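Local coordinates for hypothetical protein (Bacteroides thetaiotaomicron, PDB 2OMK) that probably transfers a pyrophosphate group from ATP to thiamin, making the cofactor thiamin diphosphate, at residues K187-E192 with Y196-F201; Y146-M151 with T222-V227. The protein carries 1 engineered substitution. All coordinates share one frame; numbering follows the deposited sequence.

In the fold
Both contacts lie at the surface, but they hold different parts of the fold. Interaction 1 stays within the thiamin pyrophosphokinase substrate-binding region, tying edge strand 189-192 of the three-stranded antiparallel sheet to the loop that follows it. Interaction 2 bridges sequence-distant elements, joining the end of helix 133-148 in the catalytic region to the start of strand 224-230 in the large mixed sheet. The first combines a carboxylate gripping backbone amides with water bridges and a small apolar patch of Leu189, Ala191, Leu198 and Phe201; the second is smaller, with a salt bridge containing a weak hydrogen bond beside a methionine methyl. Their centres are about 17 Å apart, and Lys187 N probably donates to Thr222 O, linking the two.

Interaction 1: residues K187-E192 with Y196-F201; sequences KGLKAE and YPLSDF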
ATOM      1  N   LYS A 187       3.552   8.708  20.309  1.00 21.52           N
ATOM      2  CA  LYS A 187       4.780   8.881  21.078  1.00 22.26           C
ATOM      3  C   LYS A 187       4.788   7.955  22.285  1.00 21.41           C
ATOM      4  O   LYS A 187       3.733   7.643  22.842  1.00 21.54           O
ATOM      5  CB  LYS A 187       4.938  10.341  21.519  1.00 23.20           C
ATOM      6  CG  LYS A 187       5.365  11.287  20.404  1.00 26.19           C
ATOM      7  CD  LYS A 187       5.727  12.658  20.953  1.00 32.35           C
ATOM      8  CE  LYS A 187       6.629  13.421  19.991  1.00 35.67           C
ATOM      9  NZ  LYS A 187       7.170  14.677  20.598  1.00 38.57           N
ATOM     10  N   GLY A 188       5.986   7.518  22.672  1.00 20.28           N
ATOM     11  CA  GLY A 188       6.171   6.603  23.788  1.00 19.84           C
ATOM     12  C   GLY A 188       5.783   5.166  23.477  1.00 19.24           C
ATOM     13  O   GLY A 188       5.324   4.440  24.361  1.00 18.37           O
ATOM     14  N   LEU A 189       5.969   4.754  22.224  1.00 19.07           N
ATOM     15  CA  LEU A 189       5.570   3.409  21.802  1.00 19.16           C
ATOM     16  C   LEU A 189       6.346   2.340  22.550  1.00 19.14           C
ATOM     17  O   LEU A 189       7.581   2.328  22.545  1.00 19.36           O
ATOM     18  CB  LEU A 189       5.719   3.221  20.281  1.00 19.50           C
ATOM     19  CG  LEU A 189       4.592   3.767  19.394  1.00 19.13           C
ATOM     20  CD1 LEU A 189       5.021   3.827  17.934  1.00 20.62           C
ATOM     21  CD2 LEU A 189       3.300   2.948  19.519  1.00 20.43           C
ATOM     22  N   LYS A 190       5.603   1.461  23.215  1.00 19.33           N
ATOM     23  CA  LYS A 190       6.172   0.278  23.850  1.00 20.23           C
ATOM     24  C   LYS A 190       5.135  -0.827  23.855  1.00 19.08           C
ATOM     25  O   LYS A 190       3.924  -0.570  23.865  1.00 19.50           O
ATOM     26  CB  LYS A 190       6.653   0.571  25.278  1.00 20.08           C
ATOM     27  CG  LYS A 190       5.565   0.941  26.270  1.00 22.16           C
ATOM     28  CD  LYS A 190       6.143   1.160  27.669  1.00 24.20           C
ATOM     29  CE  LYS A 190       5.054   1.513  28.685  1.00 29.32           C
ATOM     30  NZ  LYS A 190       5.635   1.889  30.011  1.00 33.33           N
ATOM     31  N   ALA A 191       5.614  -2.058  23.850  1.00 17.56           N
ATOM     32  CA  ALA A 191       4.726  -3.196  23.768  1.00 17.66           C
ATOM     33  C   ALA A 191       5.158  -4.323  24.681  1.00 17.13           C
ATOM     34  O   ALA A 191       6.341  -4.437  25.044  1.00 17.61           O
ATOM     35  CB  ALA A 191       4.641  -3.685  22.326  1.00 17.45           C
ATOM     36  N   GLU A 192       4.172  -5.141  25.048  1.00 16.89           N
ATOM     37  CA  GLU A 192       4.387  -6.438  25.656  1.00 17.09           C
ATOM     38  C   GLU A 192       3.784  -7.459  24.699  1.00 16.72           C
ATOM     39  O   GLU A 192       2.708  -7.228  24.137  1.00 16.24           O
ATOM     40  CB  GLU A 192       3.678  -6.535  27.008  1.00 18.34           C
ATOM     41  CG  GLU A 192       4.253  -5.628  28.093  1.00 20.87           C
ATOM     42  CD  GLU A 192       3.628  -4.248  28.095  1.00 25.73           C
ATOM     43  OE1 GLU A 192       2.380  -4.156  28.124  1.00 29.26           O
ATOM     44  OE2 GLU A 192       4.386  -3.251  28.073  1.00 28.62           O
ATOM     45  N   TYR A 196      10.099  -7.937  18.878  1.00 15.33           N
ATOM     46  CA  TYR A 196      10.963  -6.758  18.888  1.00 15.99           C
ATOM     47  C   TYR A 196      10.377  -5.621  19.706  1.00 15.72           C
ATOM     48  O   TYR A 196       9.194  -5.281  19.549  1.00 16.07           O
ATOM     49  CB  TYR A 196      11.244  -6.261  17.467  1.00 15.87           C
ATOM     50  CG  TYR A 196      12.007  -7.238  16.617  1.00 17.06           C
ATOM     51  CD1 TYR A 196      11.367  -7.954  15.606  1.00 16.26           C
ATOM     52  CD2 TYR A 196      13.376  -7.457  16.826  1.00 16.27           C
ATOM     53  CE1 TYR A 196      12.063  -8.859  14.822  1.00 17.88           C
ATOM     54  CE2 TYR A 196      14.082  -8.364  16.041  1.00 17.71           C
ATOM     55  CZ  TYR A 196      13.413  -9.058  15.044  1.00 18.61           C
ATOM     56  OH  TYR A 196      14.097  -9.955  14.268  1.00 21.91           O
ATOM     57  N   PRO A 197      11.201  -5.017  20.579  1.00 15.53           N
ATOM     58  CA  PRO A 197      10.821  -3.792  21.261  1.00 15.51           C
ATOM     59  C   PRO A 197      10.500  -2.689  20.264  1.00 15.10           C
ATOM     60  O   PRO A 197      11.128  -2.603  19.196  1.00 14.92           O
ATOM     61  CB  PRO A 197      12.082  -3.426  22.059  1.00 15.46           C
ATOM     62  CG  PRO A 197      12.761  -4.711  22.274  1.00 16.70           C
ATOM     63  CD  PRO A 197      12.537  -5.474  20.996  1.00 15.87           C
ATOM     64  N   LEU A 198       9.521  -1.862  20.604  1.00 15.25           N
ATOM     65  CA  LEU A 198       9.133  -0.758  19.736  1.00 15.29           C
ATOM     66  C   LEU A 198      10.014   0.465  19.955  1.00 16.47           C
ATOM     67  O   LEU A 198      10.698   0.576  20.978  1.00 16.72           O
ATOM     68  CB  LEU A 198       7.666  -0.389  19.959  1.00 14.61           C
ATOM     69  CG  LEU A 198       6.615  -1.496  19.838  1.00 13.67           C
ATOM     70  CD1 LEU A 198       5.229  -0.872  19.812  1.00 12.06           C
ATOM     71  CD2 LEU A 198       6.852  -2.353  18.592  1.00 14.53           C
ATOM     72  N   SER A 199      10.006   1.352  18.967  1.00 17.08           N
ATOM     73  CA  SER A 199      10.581   2.687  19.068  1.00 17.86           C
ATOM     74  C   SER A 199       9.580   3.660  18.446  1.00 18.01           C
ATOM     75  O   SER A 199       8.566   3.235  17.874  1.00 17.79           O
ATOM     76  CB  SER A 199      11.943   2.754  18.370  1.00 17.37           C
ATOM     77  OG  SER A 199      11.827   2.549  16.967  1.00 19.12           O
ATOM     78  N   ASP A 200       9.831   4.961  18.569  1.00 18.33           N
ATOM     79  CA  ASP A 200       8.925   5.948  17.976  1.00 19.33           C
ATOM     80  C   ASP A 200       9.225   6.087  16.482  1.00 19.01           C
ATOM     81  O   ASP A 200       9.949   6.999  16.052  1.00 18.45           O
ATOM     82  CB  ASP A 200       8.999   7.292  18.721  1.00 20.05           C
ATOM     83  CG  ASP A 200       8.317   7.245  20.085  1.00 23.90           C
ATOM     84  OD1 ASP A 200       7.809   6.167  20.471  1.00 24.67           O
ATOM     85  OD2 ASP A 200       8.285   8.287  20.774  1.00 24.92           O
ATOM     86  N   PHE A 201       8.654   5.166  15.701  1.00 18.04           N
ATOM     87  CA  PHE A 201       9.028   4.968  14.298  1.00 18.09           C
ATOM     88  C   PHE A 201       8.904   6.241  13.480  1.00 18.69           C
ATOM     89  O   PHE A 201       7.885   6.933  13.554  1.00 20.14           O
ATOM     90  CB  PHE A 201       8.205   3.840  13.653  1.00 16.86           C
ATOM     91  CG  PHE A 201       8.210   2.553  14.436  1.00 16.40           C
ATOM     92  CD1 PHE A 201       7.024   2.045  14.968  1.00 15.70           C
ATOM     93  CD2 PHE A 201       9.404   1.856  14.656  1.00 15.19           C
ATOM     94  CE1 PHE A 201       7.020   0.852  15.697  1.00 13.66           C
ATOM     95  CE2 PHE A 201       9.418   0.660  15.387  1.00 13.46           C
ATOM     96  CZ  PHE A 201       8.218   0.159  15.911  1.00 15.67           C
TER
HETATM   97  O   HOH W   1       9.469   4.133  21.779  1.00 24.35           O
HETATM   98  O   HOH W   2       9.834   0.548  23.553  1.00 27.04           O
HETATM   99  O   HOH W   3       8.454  -2.303  23.205  1.00 20.56           O
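Asp200 carries CG beside its own backbone N (chi1 -73°), and this torsion brings its carboxylate up to the backbone corner at Gly188 and Leu189. A comparable first torsion in Leu189 (chi1 -81°) lays CD1 near the Phe201 ring. The amide of Leu189 donates to Asp200 OD1 at 2.9 Å, using the syn lone pair of that oxygen, while Gly188 N reaches Asp200 OD2 at 3.1 Å in a nearly straight bond, also on the syn side but 19° out of the carboxylate plane. Two successive amides thus hold both carboxylate oxygens and restrict rotation of the group. Asp200 is itself the centre of an inverse gamma turn.

Beyond the corner, water takes over from the carboxylate. One water donates to both Leu189 O and Asp200 OD1, a second donates to Leu189 O and Leu198 O, and a third accepts from Ala191 N and Leu198 N, its distance to Leu198 N being 2.8 Å. The loop therefore runs alongside the edge strand as a hydrated neighbour.

Apolar groups close the inner side. Leu198 brings CD1 against the methyl of Ala191, 3.8 Å from Ala191 CB, and its CB lies 4.1 Å from Leu189 CB. Leu189 CD1 approaches Phe201 CD1 obliquely at 4.0 Å and also touches Ser199 O, which sits over the centre of one face of the Phe201 ring. Leu189 and Leu198 both rest on Ile219 of strand 216-221, and Leu198 and Phe201 reach Ile181 of strand 178-183, so the loop joins the two sheets.

With two amide donors and a donating water around it, the carboxylate of Asp200 would probably favour the ionised form, pinning this part of a loop otherwise coupled to the strand through water and apolar packing.

Interaction 2: residues Y146-M151 with T222-V227; sequences YMRSGM and TGEYLV
Glu224 meets Arg148 and Met147 at the C-terminal end of helix 133-148, and these three side chains make the contact. Both helix side chains were modelled in two conformations, and their contacts hold for the one described. In Glu224, chi1 of -81° keeps CG beside the backbone N, where it touches Met147, and the bend at chi2 (84°) turns the carboxylate to Arg148. Arg148 is extended from CG to NE and crosses the glutamate at about a right angle. Its NH2 gives OE1 of Glu224 a weak, bent hydrogen bond of 3.4 Å within a salt bridge, the guanidinium and carboxylate planes being 53° apart. A water reinforces the pair: it donates to Glu224 OE1 at 2.7 Å and weakly accepts from Arg148 NH2.

Met147 supplies the apolar part, its terminal CE lying 3.8 Å from Glu224 CG, and it also packs on Pro164 of strand 160-166.

Each charged group has a second partner: Arg148 NH1 forms a salt bridge with Glu145, and Glu224 OE2 a weak hydrogen bond with Ser166. The stronger hold on the arginine therefore comes from its own helix, and the skewed, water-assisted pairing with Glu224 implies a modest, probably adaptable electrostatic link between helix and strand.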
ATOM      1  N   TYR A 146     -11.117   8.211   9.826  1.00  9.71           N
ATOM      2  CA  TYR A 146     -12.416   7.611  10.153  1.00  9.57           C
ATOM      3  C   TYR A 146     -12.530   7.284  11.642  1.00 10.47           C
ATOM      4  O   TYR A 146     -13.585   7.513  12.264  1.00 10.86           O
ATOM      5  CB  TYR A 146     -12.679   6.354   9.314  1.00  9.06           C
ATOM      6  CG  TYR A 146     -12.506   6.534   7.824  1.00  8.67           C
ATOM      7  CD1 TYR A 146     -12.757   7.766   7.197  1.00  7.12           C
ATOM      8  CD2 TYR A 146     -12.104   5.460   7.035  1.00  8.58           C
ATOM      9  CE1 TYR A 146     -12.583   7.914   5.807  1.00  9.19           C
ATOM     10  CE2 TYR A 146     -11.935   5.590   5.666  1.00  8.00           C
ATOM     11  CZ  TYR A 146     -12.176   6.806   5.057  1.00  8.63           C
ATOM     12  OH  TYR A 146     -12.005   6.907   3.701  1.00  9.36           O
ATOM     13  N   MET A 147     -11.448   6.772  12.218  0.50 10.09           N
ATOM     14  CA  MET A 147     -11.416   6.462  13.640  0.50 10.76           C
ATOM     15  C   MET A 147     -11.621   7.735  14.458  0.50 11.67           C
ATOM     16  O   MET A 147     -12.443   7.770  15.368  0.50 11.47           O
ATOM     17  CB  MET A 147     -10.091   5.804  14.007  0.50 10.74           C
ATOM     18  CG  MET A 147      -9.957   5.444  15.473  0.50 10.82           C
ATOM     19  SD  MET A 147      -8.271   4.951  15.852  0.50 10.29           S
ATOM     20  CE  MET A 147      -7.348   6.365  15.258  0.50 10.41           C
ATOM     21  N   ARG A 148     -10.873   8.779  14.117  0.50 13.03           N
ATOM     22  CA  ARG A 148     -10.997  10.073  14.789  0.50 14.94           C
ATOM     23  C   ARG A 148     -12.436  10.578  14.774  0.50 15.33           C
ATOM     24  O   ARG A 148     -12.892  11.207  15.734  0.50 15.75           O
ATOM     25  CB  ARG A 148     -10.075  11.108  14.127  0.50 14.84           C
ATOM     26  CG  ARG A 148      -8.606  10.933  14.448  0.50 16.93           C
ATOM     27  CD  ARG A 148      -7.740  11.524  13.348  0.50 19.02           C
ATOM     28  NE  ARG A 148      -6.458  12.011  13.842  0.50 20.87           N
ATOM     29  CZ  ARG A 148      -5.453  12.412  13.068  0.50 21.29           C
ATOM     30  NH1 ARG A 148      -5.559  12.373  11.746  0.50 20.98           N
ATOM     31  NH2 ARG A 148      -4.329  12.845  13.619  0.50 22.58           N
ATOM     32  N   SER A 149     -13.147  10.297  13.685  1.00 15.56           N
ATOM     33  CA  SER A 149     -14.523  10.755  13.513  1.00 17.13           C
ATOM     34  C   SER A 149     -15.504   9.937  14.367  1.00 17.64           C
ATOM     35  O   SER A 149     -16.682  10.284  14.463  1.00 18.18           O
ATOM     36  CB  SER A 149     -14.923  10.732  12.039  1.00 17.06           C
ATOM     37  OG  SER A 149     -15.276   9.420  11.633  1.00 19.91           O
ATOM     38  N   GLY A 150     -15.003   8.865  14.986  1.00 17.44           N
ATOM     39  CA  GLY A 150     -15.792   8.022  15.882  1.00 17.22           C
ATOM     40  C   GLY A 150     -16.322   6.735  15.271  1.00 16.99           C
ATOM     41  O   GLY A 150     -17.220   6.099  15.828  1.00 17.44           O
ATOM     42  N   MET A 151     -15.784   6.347  14.120  1.00 15.68           N
ATOM     43  CA  MET A 151     -16.209   5.107  13.475  1.00 14.49           C
ATOM     44  C   MET A 151     -15.300   3.969  13.921  1.00 14.26           C
ATOM     45  O   MET A 151     -14.127   4.194  14.228  1.00 14.06           O
ATOM     46  CB  MET A 151     -16.192   5.248  11.946  1.00 15.11           C
ATOM     47  CG  MET A 151     -17.160   6.299  11.380  1.00 16.22           C
ATOM     48  SD  MET A 151     -18.897   5.896  11.692  1.00 18.74           S
ATOM     49  CE  MET A 151     -19.241   4.790  10.346  1.00 17.87           C
ATOM     50  N   THR A 222       0.841   7.372  23.377  1.00 18.96           N
ATOM     51  CA  THR A 222      -0.101   8.464  23.210  1.00 18.94           C
ATOM     52  C   THR A 222      -0.081   8.865  21.749  1.00 18.69           C
ATOM     53  O   THR A 222       0.972   9.180  21.205  1.00 18.91           O
ATOM     54  CB  THR A 222       0.282   9.687  24.071  1.00 18.99           C
ATOM     55  OG1 THR A 222       0.403   9.279  25.436  1.00 21.72           O
ATOM     56  CG2 THR A 222      -0.780  10.776  23.962  1.00 19.78           C
ATOM     57  N   GLY A 223      -1.247   8.850  21.117  1.00 18.95           N
ATOM     58  CA  GLY A 223      -1.352   9.264  19.730  1.00 17.68           C
ATOM     59  C   GLY A 223      -1.867   8.147  18.847  1.00 17.19           C
ATOM     60  O   GLY A 223      -2.304   7.101  19.334  1.00 17.78           O
ATOM     61  N   GLU A 224      -1.795   8.379  17.545  1.00 15.89           N
ATOM     62  CA  GLU A 224      -2.464   7.529  16.565  1.00 15.44           C
ATOM     63  C   GLU A 224      -1.464   6.669  15.824  1.00 13.55           C
ATOM     64  O   GLU A 224      -0.344   7.097  15.540  1.00 13.99           O
ATOM     65  CB  GLU A 224      -3.250   8.395  15.576  1.00 16.33           C
ATOM     66  CG  GLU A 224      -4.620   8.859  16.100  1.00 20.28           C
ATOM     67  CD  GLU A 224      -4.560  10.114  16.954  1.00 25.55           C
ATOM     68  OE1 GLU A 224      -3.979  11.125  16.500  1.00 27.71           O
ATOM     69  OE2 GLU A 224      -5.118  10.099  18.075  1.00 27.90           O
ATOM     70  N   TYR A 225      -1.873   5.445  15.521  1.00 12.10           N
ATOM     71  CA  TYR A 225      -1.056   4.560  14.716  1.00 11.71           C
ATOM     72  C   TYR A 225      -1.943   3.561  14.012  1.00 11.17           C
ATOM     73  O   TYR A 225      -3.158   3.532  14.213  1.00 11.63           O
ATOM     74  CB  TYR A 225       0.006   3.843  15.562  1.00 12.30           C
ATOM     75  CG  TYR A 225      -0.511   3.103  16.782  1.00 11.16           C
ATOM     76  CD1 TYR A 225      -0.553   1.709  16.813  1.00 12.31           C
ATOM     77  CD2 TYR A 225      -0.944   3.800  17.915  1.00 13.48           C
ATOM     78  CE1 TYR A 225      -1.016   1.026  17.944  1.00 12.16           C
ATOM     79  CE2 TYR A 225      -1.406   3.130  19.038  1.00 12.67           C
ATOM     80  CZ  TYR A 225      -1.427   1.747  19.056  1.00 12.79           C
ATOM     81  OH  TYR A 225      -1.886   1.096  20.182  1.00 12.89           O
ATOM     82  N   LEU A 226      -1.320   2.750  13.177  1.00 10.90           N
ATOM     83  CA  LEU A 226      -2.030   1.756  12.407  1.00 10.97           C
ATOM     84  C   LEU A 226      -1.337   0.416  12.635  1.00 10.08           C
ATOM     85  O   LEU A 226      -0.102   0.342  12.645  1.00 11.03           O
ATOM     86  CB  LEU A 226      -1.959   2.165  10.946  1.00 12.06           C
ATOM     87  CG  LEU A 226      -2.717   1.478   9.823  1.00 15.21           C
ATOM     88  CD1 LEU A 226      -4.220   1.606  10.013  1.00 17.24           C
ATOM     89  CD2 LEU A 226      -2.284   2.164   8.546  1.00 16.35           C
ATOM     90  N   VAL A 227      -2.130  -0.630  12.840  1.00 10.10           N
ATOM     91  CA  VAL A 227      -1.609  -1.987  12.991  1.00  9.84           C
ATOM     92  C   VAL A 227      -2.071  -2.828  11.800  1.00  9.69           C
ATOM     93  O   VAL A 227      -3.246  -2.792  11.434  1.00  8.57           O
ATOM     94  CB  VAL A 227      -2.049  -2.633  14.334  1.00 10.89           C
ATOM     95  CG1 VAL A 227      -1.602  -4.089  14.426  1.00 11.75           C
ATOM     96  CG2 VAL A 227      -1.473  -1.839  15.523  1.00 10.50           C
TER
HETATM   97  O   HOH W   4      -5.338  13.467  16.731  1.00 24.39           O